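Local atomic coordinates of arginyl-tRNA synthetase (Campylobacter jejuni, PDB entry 3FNR), a protein that catalyses the ATP-dependent attachment of L-arginine to tRNA(Arg), giving arginyl-tRNA(Arg), AMP and diphosphate, as a class I aminoacyl-tRNA synthetase. Residues 221-226 against 251-256; 228-233 against 238-243; 256-259 against 263-266. The protein carries 1 engineered substitution. All coordinates share one frame; numbering follows the deposited sequence.

Contact 1 of 3, residues 221-226 against 251-256; sequences AADIVY and PRMKAA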
ATOM      1  N   ALA A 221     -14.952   9.986  18.654  1.00 38.37           N
ATOM      2  CA  ALA A 221     -14.613  11.404  18.843  1.00 38.28           C
ATOM      3  C   ALA A 221     -13.229  11.715  18.284  1.00 34.30           C
ATOM      4  O   ALA A 221     -13.077  12.639  17.491  1.00 42.76           O
ATOM      5  CB  ALA A 221     -14.689  11.789  20.322  1.00 33.34           C
ATOM      6  N   ALA A 222     -12.244  10.915  18.687  1.00 34.54           N
ATOM      7  CA  ALA A 222     -10.863  11.020  18.213  1.00 36.20           C
ATOM      8  C   ALA A 222     -10.786  10.927  16.690  1.00 38.63           C
ATOM      9  O   ALA A 222     -10.048  11.676  16.051  1.00 36.83           O
ATOM     10  CB  ALA A 222     -10.014   9.920  18.851  1.00 39.01           C
ATOM     11  N   ASP A 223     -11.573  10.012  16.125  1.00 39.30           N
ATOM     12  CA  ASP A 223     -11.609   9.786  14.679  1.00 39.43           C
ATOM     13  C   ASP A 223     -12.207  10.977  13.933  1.00 35.88           C
ATOM     14  O   ASP A 223     -11.675  11.396  12.899  1.00 36.50           O
ATOM     15  CB  ASP A 223     -12.373   8.495  14.368  1.00 42.41           C
ATOM     16  CG  ASP A 223     -11.880   7.804  13.097  1.00 60.73           C
ATOM     17  OD1 ASP A 223     -10.851   8.231  12.518  1.00 62.77           O
ATOM     18  OD2 ASP A 223     -12.529   6.821  12.676  1.00 63.85           O
ATOM     19  N   ILE A 224     -13.298  11.523  14.472  1.00 30.46           N
ATOM     20  CA  ILE A 224     -13.938  12.730  13.930  1.00 27.71           C
ATOM     21  C   ILE A 224     -13.003  13.956  13.922  1.00 33.37           C
ATOM     22  O   ILE A 224     -12.865  14.636  12.883  1.00 27.95           O
ATOM     23  CB  ILE A 224     -15.237  13.066  14.682  1.00 31.46           C
ATOM     24  CG1 ILE A 224     -16.260  11.938  14.482  1.00 32.91           C
ATOM     25  CG2 ILE A 224     -15.824  14.374  14.169  1.00 27.02           C
ATOM     26  CD1 ILE A 224     -17.526  12.146  15.230  1.00 30.84           C
ATOM     27  N   VAL A 225     -12.356  14.200  15.065  1.00 29.87           N
ATOM     28  CA  VAL A 225     -11.337  15.260  15.231  1.00 30.22           C
ATOM     29  C   VAL A 225     -10.248  15.190  14.154  1.00 35.21           C
ATOM     30  O   VAL A 225      -9.951  16.191  13.506  1.00 38.83           O
ATOM     31  CB  VAL A 225     -10.674  15.182  16.642  1.00 35.17           C
ATOM     32  CG1 VAL A 225      -9.454  16.095  16.748  1.00 39.55           C
ATOM     33  CG2 VAL A 225     -11.680  15.516  17.743  1.00 31.32           C
ATOM     34  N   TYR A 226      -9.675  14.001  13.965  1.00 31.82           N
ATOM     35  CA  TYR A 226      -8.644  13.781  12.953  1.00 31.95           C
ATOM     36  C   TYR A 226      -9.175  14.050  11.550  1.00 31.54           C
ATOM     37  O   TYR A 226      -8.541  14.746  10.751  1.00 34.11           O
ATOM     38  CB  TYR A 226      -8.109  12.344  13.041  1.00 29.86           C
ATOM     39  CG  TYR A 226      -7.066  12.020  12.001  1.00 30.58           C
ATOM     40  CD1 TYR A 226      -5.995  12.883  11.777  1.00 29.79           C
ATOM     41  CD2 TYR A 226      -7.136  10.845  11.248  1.00 31.87           C
ATOM     42  CE1 TYR A 226      -5.040  12.606  10.822  1.00 39.57           C
ATOM     43  CE2 TYR A 226      -6.167  10.552  10.287  1.00 36.09           C
ATOM     44  CZ  TYR A 226      -5.127  11.443  10.083  1.00 36.13           C
ATOM     45  OH  TYR A 226      -4.154  11.184   9.154  1.00 33.19           O
ATOM     46  N   PRO A 251     -21.238   4.860   7.535  1.00 46.11           N
ATOM     47  CA  PRO A 251     -22.287   5.879   7.666  1.00 47.00           C
ATOM     48  C   PRO A 251     -22.096   6.890   8.803  1.00 46.51           C
ATOM     49  O   PRO A 251     -22.424   8.056   8.615  1.00 49.29           O
ATOM     50  CB  PRO A 251     -23.552   5.050   7.919  1.00 47.48           C
ATOM     51  CG  PRO A 251     -23.258   3.742   7.309  1.00 49.48           C
ATOM     52  CD  PRO A 251     -21.822   3.510   7.659  1.00 47.35           C
ATOM     53  N   ARG A 252     -21.563   6.461   9.947  1.00 39.65           N
ATOM     54  CA  ARG A 252     -21.343   7.374  11.081  1.00 41.69           C
ATOM     55  C   ARG A 252     -20.220   8.380  10.828  1.00 44.47           C
ATOM     56  O   ARG A 252     -20.231   9.475  11.387  1.00 44.83           O
ATOM     57  CB  ARG A 252     -21.099   6.616  12.397  1.00 38.10           C
ATOM     58  CG  ARG A 252     -19.720   5.997  12.554  1.00 41.75           C
ATOM     59  CD  ARG A 252     -19.668   5.002  13.702  1.00 36.82           C
ATOM     60  NE  ARG A 252     -20.356   3.770  13.344  1.00 47.90           N
ATOM     61  CZ  ARG A 252     -20.325   2.655  14.055  1.00 41.59           C
ATOM     62  NH1 ARG A 252     -20.986   1.592  13.627  1.00 41.72           N
ATOM     63  NH2 ARG A 252     -19.630   2.593  15.181  1.00 42.04           N
ATOM     64  N   MET A 253     -19.271   8.023   9.966  1.00 44.29           N
ATOM     65  CA  MET A 253     -18.193   8.934   9.641  1.00 43.20           C
ATOM     66  C   MET A 253     -18.649   9.954   8.605  1.00 43.53           C
ATOM     67  O   MET A 253     -18.327  11.134   8.719  1.00 45.47           O
ATOM     68  CB  MET A 253     -16.936   8.167   9.218  1.00 44.84           C
ATOM     69  CG  MET A 253     -15.612   8.978   9.257  1.00 56.45           C
ATOM     70  SD  MET A 253     -15.108   9.753  10.831  1.00 49.41           S
ATOM     71  CE  MET A 253     -15.633   8.524  11.972  1.00 14.36           C
ATOM     72  N   LYS A 254     -19.425   9.508   7.618  1.00 41.39           N
ATOM     73  CA  LYS A 254     -19.995  10.422   6.621  1.00 41.62           C
ATOM     74  C   LYS A 254     -20.942  11.432   7.275  1.00 40.31           C
ATOM     75  O   LYS A 254     -20.954  12.610   6.903  1.00 41.20           O
ATOM     76  CB  LYS A 254     -20.744   9.649   5.528  1.00 44.30           C
ATOM     77  CG  LYS A 254     -19.930   8.582   4.823  1.00 47.40           C
ATOM     78  CD  LYS A 254     -19.090   9.143   3.700  1.00 49.99           C
ATOM     79  CE  LYS A 254     -18.854   8.086   2.633  1.00 49.21           C
ATOM     80  NZ  LYS A 254     -18.324   8.676   1.378  1.00 53.49           N
ATOM     81  N   ALA A 255     -21.723  10.948   8.245  1.00 35.54           N
ATOM     82  CA  ALA A 255     -22.662  11.758   9.027  1.00 38.37           C
ATOM     83  C   ALA A 255     -21.940  12.843   9.809  1.00 38.66           C
ATOM     84  O   ALA A 255     -22.383  13.987   9.839  1.00 42.04           O
ATOM     85  CB  ALA A 255     -23.458  10.865   9.982  1.00 37.21           C
ATOM     86  N   ALA A 256     -20.813  12.469  10.416  1.00 40.68           N
ATOM     87  CA  ALA A 256     -19.961  13.396  11.153  1.00 40.39           C
ATOM     88  C   ALA A 256     -19.423  14.496  10.253  1.00 41.63           C
ATOM     89  O   ALA A 256     -19.435  15.667  10.631  1.00 44.69           O
ATOM     90  CB  ALA A 256     -18.819  12.647  11.797  1.00 43.32           C
TER
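Met253 and Ala256, one turn apart on helix 250-258, meet Asp223 and Ile224, neighbours on helix 219-231. Taken in sequence order, Met253 comes first. Its CG lies anti to the backbone N (chi1 -162°), and the chain then bends twice, so that the terminal methyl comes nearer the other helix than the direction of its first bond suggests. CE stops 3.6 Å from OD2 of Asp223, the two side chains crossing at about a right angle. The same methyl lies 4.3 Å from CG1 of Ile224. A long, flexible and unbranched methionine suits this place, because it can bridge the space between two helices and settle against both a carboxylate and an aliphatic chain. OD2 of Asp223 is also hydrogen-bonded to the OH of Tyr249.

Ala256 follows with a single methyl directed at the opposite helix. Its CB touches the longer branch of Ile224, 3.7 Å from CD1, and CG1 lies almost as close. With so small a residue here, the isoleucine can lie directly against the helix surface.

The local helix axes pass 10.5 Å apart and cross at -49°, a separation spanned by the side chains of Met253 and Ile224. Met253 also touches Leu220 and His227 of the same helix 219-231, while Ile224 also meets Ile210 of strand 208-211 and Thr178 of helix 175-184.

Contact 2 of 3, residues 228-233 against 238-243; sequences KDKMSR and CINIWG
Lys230 and Cys238 meet where helix 219-231 gives way, through a short turn, to strand 237-243, a helix-to-strand connection of the Rossmann-like catalytic domain, in which this strand lies between the parallel strands 31-35 and 267-279. Lys230 leaves the helix toward the strand. Its CB lies 4.0 Å from SG of Cys238, and the same sulfur sits 3.5 Å from Lys230 O; a compact thiol fits this close approach of helix end and sheet. The side chain also touches Leu33 of strand 31-35, a contact that suits the long methylene arm of a lysine. A bend at chi3 (-61°) then turns the amino group to the strand's polar side chains. NZ makes a weak hydrogen bond of 3.0 Å to OD1 of Asn240 and donates to a water 3.1 Å away, which can in turn donate to Ile239 O. Its strongest partner is Glu35, with which it forms a salt bridge. Asn240 suits its position because its amide offers both an acceptor and a donor: while OD1 faces the lysine, ND2 is hydrogen-bonded to His227. Met231 also lies against the cysteine, its SD 4.0 Å from Cys238 SG.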
ATOM      1  N   LYS A 228     -11.738  15.859  10.672  1.00 29.79           N
ATOM      2  CA  LYS A 228     -11.998  17.294  10.550  1.00 32.21           C
ATOM      3  C   LYS A 228     -10.743  18.034  10.079  1.00 34.57           C
ATOM      4  O   LYS A 228     -10.812  18.877   9.186  1.00 41.05           O
ATOM      5  CB  LYS A 228     -12.472  17.871  11.889  1.00 30.24           C
ATOM      6  CG  LYS A 228     -12.801  19.370  11.828  1.00 33.21           C
ATOM      7  CD  LYS A 228     -13.190  19.913  13.189  1.00 40.28           C
ATOM      8  CE  LYS A 228     -13.369  21.419  13.147  1.00 40.75           C
ATOM      9  NZ  LYS A 228     -12.053  22.109  13.191  1.00 43.54           N
ATOM     10  N   ASP A 229      -9.607  17.720  10.698  1.00 30.17           N
ATOM     11  CA  ASP A 229      -8.308  18.222  10.236  1.00 35.74           C
ATOM     12  C   ASP A 229      -8.015  17.809   8.777  1.00 31.58           C
ATOM     13  O   ASP A 229      -7.798  18.681   7.941  1.00 41.93           O
ATOM     14  CB  ASP A 229      -7.201  17.760  11.185  1.00 27.68           C
ATOM     15  CG  ASP A 229      -5.793  18.144  10.706  1.00 36.35           C
ATOM     16  OD1 ASP A 229      -5.622  19.083   9.907  1.00 36.01           O
ATOM     17  OD2 ASP A 229      -4.835  17.495  11.162  1.00 26.45           O
ATOM     18  N   LYS A 230      -8.043  16.511   8.465  1.00 32.62           N
ATOM     19  CA  LYS A 230      -7.776  16.047   7.075  1.00 31.33           C
ATOM     20  C   LYS A 230      -8.641  16.716   5.999  1.00 36.16           C
ATOM     21  O   LYS A 230      -8.135  17.097   4.937  1.00 35.96           O
ATOM     22  CB  LYS A 230      -7.933  14.535   6.946  1.00 30.29           C
ATOM     23  CG  LYS A 230      -6.875  13.709   7.637  1.00 29.44           C
ATOM     24  CD  LYS A 230      -6.924  12.262   7.147  1.00 24.24           C
ATOM     25  CE  LYS A 230      -8.248  11.622   7.439  1.00 22.65           C
ATOM     26  NZ  LYS A 230      -8.294  10.185   7.022  1.00 33.31           N
ATOM     27  N   MET A 231      -9.935  16.868   6.277  1.00 30.95           N
ATOM     28  CA  MET A 231     -10.884  17.422   5.289  1.00 31.55           C
ATOM     29  C   MET A 231     -10.855  18.943   5.160  1.00 36.48           C
ATOM     30  O   MET A 231     -11.495  19.516   4.266  1.00 29.50           O
ATOM     31  CB  MET A 231     -12.309  16.975   5.612  1.00 30.46           C
ATOM     32  CG  MET A 231     -12.493  15.466   5.563  1.00 39.24           C
ATOM     33  SD  MET A 231     -13.148  14.914   3.992  1.00 50.51           S
ATOM     34  CE  MET A 231     -14.871  15.020   4.407  1.00 41.36           C
ATOM     35  N   SER A 232     -10.133  19.613   6.051  1.00 31.04           N
ATOM     36  CA  SER A 232     -10.076  21.069   5.982  1.00 33.90           C
ATOM     37  C   SER A 232      -8.672  21.496   5.589  1.00 37.78           C
ATOM     38  O   SER A 232      -8.182  22.540   6.029  1.00 39.32           O
ATOM     39  CB  SER A 232     -10.470  21.674   7.332  1.00 37.20           C
ATOM     40  OG  SER A 232      -9.564  21.237   8.331  1.00 32.24           O
ATOM     41  N   ARG A 233      -8.023  20.685   4.760  1.00 35.90           N
ATOM     42  CA  ARG A 233      -6.635  20.955   4.375  1.00 37.46           C
ATOM     43  C   ARG A 233      -6.474  21.423   2.933  1.00 38.16           C
ATOM     44  O   ARG A 233      -5.361  21.697   2.484  1.00 44.22           O
ATOM     45  CB  ARG A 233      -5.754  19.738   4.642  1.00 35.18           C
ATOM     46  CG  ARG A 233      -5.325  19.572   6.082  1.00 31.24           C
ATOM     47  CD  ARG A 233      -4.286  18.460   6.171  1.00 34.33           C
ATOM     48  NE  ARG A 233      -4.433  17.645   7.369  1.00 36.08           N
ATOM     49  CZ  ARG A 233      -3.802  16.495   7.566  1.00 41.51           C
ATOM     50  NH1 ARG A 233      -2.975  16.028   6.636  1.00 29.32           N
ATOM     51  NH2 ARG A 233      -4.001  15.813   8.688  1.00 33.39           N
ATOM     52  N   CYS A 238     -10.327  13.256   0.214  1.00 33.92           N
ATOM     53  CA  CYS A 238      -9.630  12.391   1.169  1.00 36.37           C
ATOM     54  C   CYS A 238     -10.005  10.936   0.930  1.00 30.95           C
ATOM     55  O   CYS A 238     -11.188  10.583   0.894  1.00 37.27           O
ATOM     56  CB  CYS A 238      -9.938  12.760   2.632  1.00 31.01           C
ATOM     57  SG  CYS A 238      -9.321  14.373   3.177  1.00 40.14           S
ATOM     58  N   ILE A 239      -8.991  10.096   0.779  1.00 29.81           N
ATOM     59  CA  ILE A 239      -9.186   8.657   0.593  1.00 31.84           C
ATOM     60  C   ILE A 239      -8.726   7.891   1.834  1.00 31.45           C
ATOM     61  O   ILE A 239      -7.630   8.135   2.343  1.00 37.79           O
ATOM     62  CB  ILE A 239      -8.395   8.143  -0.634  1.00 33.75           C
ATOM     63  CG1 ILE A 239      -8.643   9.044  -1.855  1.00 27.36           C
ATOM     64  CG2 ILE A 239      -8.721   6.675  -0.908  1.00 27.25           C
ATOM     65  CD1 ILE A 239      -7.785   8.684  -3.076  1.00 35.82           C
ATOM     66  N   ASN A 240      -9.579   6.992   2.325  1.00 33.67           N
ATOM     67  CA  ASN A 240      -9.194   6.024   3.341  1.00 35.23           C
ATOM     68  C   ASN A 240      -9.169   4.623   2.752  1.00 36.25           C
ATOM     69  O   ASN A 240      -9.973   4.294   1.884  1.00 37.38           O
ATOM     70  CB  ASN A 240     -10.198   6.014   4.490  1.00 36.14           C
ATOM     71  CG  ASN A 240     -10.224   7.309   5.275  1.00 46.58           C
ATOM     72  OD1 ASN A 240      -9.355   8.182   5.128  1.00 28.41           O
ATOM     73  ND2 ASN A 240     -11.245   7.442   6.121  1.00 40.12           N
ATOM     74  N   ILE A 241      -8.252   3.796   3.235  1.00 37.24           N
ATOM     75  CA  ILE A 241      -8.310   2.368   2.961  1.00 35.64           C
ATOM     76  C   ILE A 241      -8.569   1.639   4.276  1.00 37.26           C
ATOM     77  O   ILE A 241      -7.728   1.645   5.182  1.00 38.98           O
ATOM     78  CB  ILE A 241      -7.032   1.846   2.268  1.00 35.40           C
ATOM     79  CG1 ILE A 241      -6.813   2.569   0.931  1.00 31.74           C
ATOM     80  CG2 ILE A 241      -7.126   0.344   2.041  1.00 35.31           C
ATOM     81  CD1 ILE A 241      -5.454   2.348   0.347  1.00 27.75           C
ATOM     82  N   TRP A 242      -9.745   1.036   4.385  1.00 33.49           N
ATOM     83  CA  TRP A 242     -10.131   0.322   5.599  1.00 37.64           C
ATOM     84  C   TRP A 242     -10.281  -1.165   5.307  1.00 37.84           C
ATOM     85  O   TRP A 242     -10.490  -1.558   4.156  1.00 40.75           O
ATOM     86  CB  TRP A 242     -11.462   0.855   6.149  1.00 37.89           C
ATOM     87  CG  TRP A 242     -11.439   2.268   6.703  1.00 40.18           C
ATOM     88  CD1 TRP A 242     -10.340   3.060   6.921  1.00 38.60           C
ATOM     89  CD2 TRP A 242     -12.575   3.028   7.153  1.00 39.35           C
ATOM     90  NE1 TRP A 242     -10.726   4.270   7.440  1.00 39.19           N
ATOM     91  CE2 TRP A 242     -12.088   4.278   7.603  1.00 41.65           C
ATOM     92  CE3 TRP A 242     -13.958   2.777   7.209  1.00 41.38           C
ATOM     93  CZ2 TRP A 242     -12.936   5.279   8.105  1.00 37.51           C
ATOM     94  CZ3 TRP A 242     -14.805   3.776   7.704  1.00 39.15           C
ATOM     95  CH2 TRP A 242     -14.284   5.013   8.147  1.00 44.59           C
ATOM     96  N   GLY A 243     -10.195  -1.984   6.352  1.00 36.78           N
ATOM     97  CA  GLY A 243     -10.490  -3.408   6.236  1.00 34.50           C
ATOM     98  C   GLY A 243     -11.970  -3.568   5.980  1.00 43.61           C
ATOM     99  O   GLY A 243     -12.775  -2.800   6.517  1.00 42.31           O
TER
HETATM  100  O   HOH W   1      -7.811  10.548   4.018  1.00 35.77           O

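Contact 3 of 3, residues 256-259 against 263-266; sequences AMEF and DSNN
Glu258, on the last turn of helix 250-258, reaches across to Ser264 in the loop that leads to strand 267-279. The contact lies within the second half of a beta-alpha-beta crossover, in which strand 237-243, this helix and the parallel strand 267-279 follow one another in the chain.

Hydrogen bonds carry most of the contact. One carboxylate oxygen, OE1 of Glu258, is gripped twice by the same residue. Ser264 OG donates to it over 2.7 Å, and OE1 receives this bond on its anti lone pair, away from OE2. The backbone N of Ser264 donates over 3.0 Å in a nearly straight bond (165°), but approaches from above the carboxylate plane. CG of Glu258 lies anti to the carbonyl carbon, and a single bend at chi2 (-69°) turns the carboxylate to the loop. The serine hydroxyl stands between its own N and carbonyl carbon (chi1 59°), which lets OG and N converge on a single acceptor. A short hydroxylated residue suits this double grip.

Other bonds shape the loop. OD1 of Asp263 accepts from the backbone N of Asn265, 3.3 Å away, forming an Asx turn, and Asn266 N bonds to Asp263 O as the chain enters its short 3-10 turn. Lys254, one turn back on the helix, adds a bond from NZ to Ser264 O.

Electrostatically the site is less comfortable: OE1 of Glu258 and OD1 of Asp263 are 4.1 Å apart, and their like charges would tend to raise the affinity of either group for a proton, an effect the donors on both probably offset.

Apolar packing is slight. Met257 sends its sulfur end away from the loop, toward His227 and Met231 of helix 219-231, leaving its CB 4.5 Å from Ser264 CB.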
ATOM      1  N   ALA A 256     -20.813  12.469  10.416  1.00 40.68           N
ATOM      2  CA  ALA A 256     -19.961  13.396  11.153  1.00 40.39           C
ATOM      3  C   ALA A 256     -19.423  14.496  10.253  1.00 41.63           C
ATOM      4  O   ALA A 256     -19.435  15.667  10.631  1.00 44.69           O
ATOM      5  CB  ALA A 256     -18.819  12.647  11.797  1.00 43.32           C
ATOM      6  N   MET A 257     -18.969  14.119   9.056  1.00 42.06           N
ATOM      7  CA  MET A 257     -18.435  15.082   8.094  1.00 38.90           C
ATOM      8  C   MET A 257     -19.506  16.050   7.587  1.00 39.68           C
ATOM      9  O   MET A 257     -19.225  17.230   7.370  1.00 36.63           O
ATOM     10  CB  MET A 257     -17.709  14.379   6.927  1.00 34.64           C
ATOM     11  CG  MET A 257     -16.477  13.527   7.328  1.00 36.04           C
ATOM     12  SD  MET A 257     -15.201  14.393   8.273  1.00 32.80           S
ATOM     13  CE  MET A 257     -15.597  13.826   9.929  1.00 34.15           C
ATOM     14  N   GLU A 258     -20.733  15.559   7.426  1.00 42.22           N
ATOM     15  CA  GLU A 258     -21.849  16.424   7.038  1.00 46.13           C
ATOM     16  C   GLU A 258     -22.149  17.432   8.145  1.00 42.60           C
ATOM     17  O   GLU A 258     -22.438  18.597   7.872  1.00 38.56           O
ATOM     18  CB  GLU A 258     -23.103  15.605   6.710  1.00 46.87           C
ATOM     19  CG  GLU A 258     -23.019  14.773   5.418  1.00 58.39           C
ATOM     20  CD  GLU A 258     -23.003  15.608   4.136  1.00 65.14           C
ATOM     21  OE1 GLU A 258     -22.510  15.098   3.106  1.00 69.69           O
ATOM     22  OE2 GLU A 258     -23.482  16.765   4.145  1.00 69.65           O
ATOM     23  N   PHE A 259     -22.040  16.978   9.392  1.00 42.92           N
ATOM     24  CA  PHE A 259     -22.249  17.829  10.566  1.00 41.57           C
ATOM     25  C   PHE A 259     -21.039  18.730  10.871  1.00 43.99           C
ATOM     26  O   PHE A 259     -20.994  19.374  11.917  1.00 48.31           O
ATOM     27  CB  PHE A 259     -22.558  16.976  11.795  1.00 38.16           C
ATOM     28  CG  PHE A 259     -24.008  16.565  11.929  1.00 38.16           C
ATOM     29  CD1 PHE A 259     -25.042  17.485  11.750  1.00 35.43           C
ATOM     30  CD2 PHE A 259     -24.330  15.265  12.291  1.00 36.71           C
ATOM     31  CE1 PHE A 259     -26.369  17.101  11.898  1.00 44.38           C
ATOM     32  CE2 PHE A 259     -25.644  14.868  12.439  1.00 38.97           C
ATOM     33  CZ  PHE A 259     -26.675  15.790  12.244  1.00 41.90           C
ATOM     34  N   ASP A 263     -18.883  18.147   2.481  1.00 42.06           N
ATOM     35  CA  ASP A 263     -19.572  17.252   1.571  1.00 41.57           C
ATOM     36  C   ASP A 263     -18.913  15.890   1.758  1.00 42.13           C
ATOM     37  O   ASP A 263     -17.731  15.712   1.446  1.00 44.06           O
ATOM     38  CB  ASP A 263     -19.431  17.771   0.132  1.00 45.69           C
ATOM     39  CG  ASP A 263     -20.138  16.897  -0.904  1.00 56.15           C
ATOM     40  OD1 ASP A 263     -20.857  15.934  -0.546  1.00 58.40           O
ATOM     41  OD2 ASP A 263     -19.971  17.193  -2.107  1.00 65.21           O
ATOM     42  N   SER A 264     -19.678  14.931   2.274  1.00 38.39           N
ATOM     43  CA  SER A 264     -19.146  13.609   2.587  1.00 40.36           C
ATOM     44  C   SER A 264     -18.780  12.770   1.349  1.00 44.06           C
ATOM     45  O   SER A 264     -18.094  11.754   1.472  1.00 44.08           O
ATOM     46  CB  SER A 264     -20.107  12.847   3.495  1.00 40.88           C
ATOM     47  OG  SER A 264     -21.366  12.709   2.873  1.00 45.08           O
ATOM     48  N   ASN A 265     -19.216  13.202   0.166  1.00 40.47           N
ATOM     49  CA  ASN A 265     -18.748  12.603  -1.084  1.00 45.74           C
ATOM     50  C   ASN A 265     -17.267  12.873  -1.375  1.00 43.11           C
ATOM     51  O   ASN A 265     -16.680  12.224  -2.234  1.00 50.46           O
ATOM     52  CB  ASN A 265     -19.596  13.065  -2.271  1.00 51.15           C
ATOM     53  CG  ASN A 265     -20.959  12.395  -2.316  1.00 62.85           C
ATOM     54  OD1 ASN A 265     -21.179  11.341  -1.711  1.00 66.83           O
ATOM     55  ND2 ASN A 265     -21.885  13.006  -3.046  1.00 74.37           N
ATOM     56  N   ASN A 266     -16.679  13.834  -0.669  1.00 36.72           N
ATOM     57  CA  ASN A 266     -15.244  14.105  -0.763  1.00 38.25           C
ATOM     58  C   ASN A 266     -14.401  13.242   0.180  1.00 38.91           C
ATOM     59  O   ASN A 266     -13.179  13.378   0.230  1.00 40.94           O
ATOM     60  CB  ASN A 266     -14.964  15.594  -0.566  1.00 34.88           C
ATOM     61  CG  ASN A 266     -15.481  16.438  -1.729  1.00 48.13           C
ATOM     62  OD1 ASN A 266     -15.700  15.929  -2.828  1.00 52.22           O
ATOM     63  ND2 ASN A 266     -15.679  17.728  -1.489  1.00 47.59           N
TER

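How the contacts relate
From the N terminus, helix 219-231 comes first and supplies one side of contacts 1 and 2. Contact 2 closes the shorter loop, at the helix end, nested inside the larger loop that contact 1 closes when helix 250-258 packs back on the same helix. Contact 3 opens on Ala256, which it shares with contact 1, and closes a short loop; it follows contact 2 in series. The contacts also touch one another: Cys238 N lies 2.9 Å from Asn266 O, a probable hydrogen bond, and Met231 CE packs against Met257 CG. Contact 1 joins the two helices, contact 2 the first to strand 237-243, and contact 3 the second to the loop leading into the parallel strand 267-279.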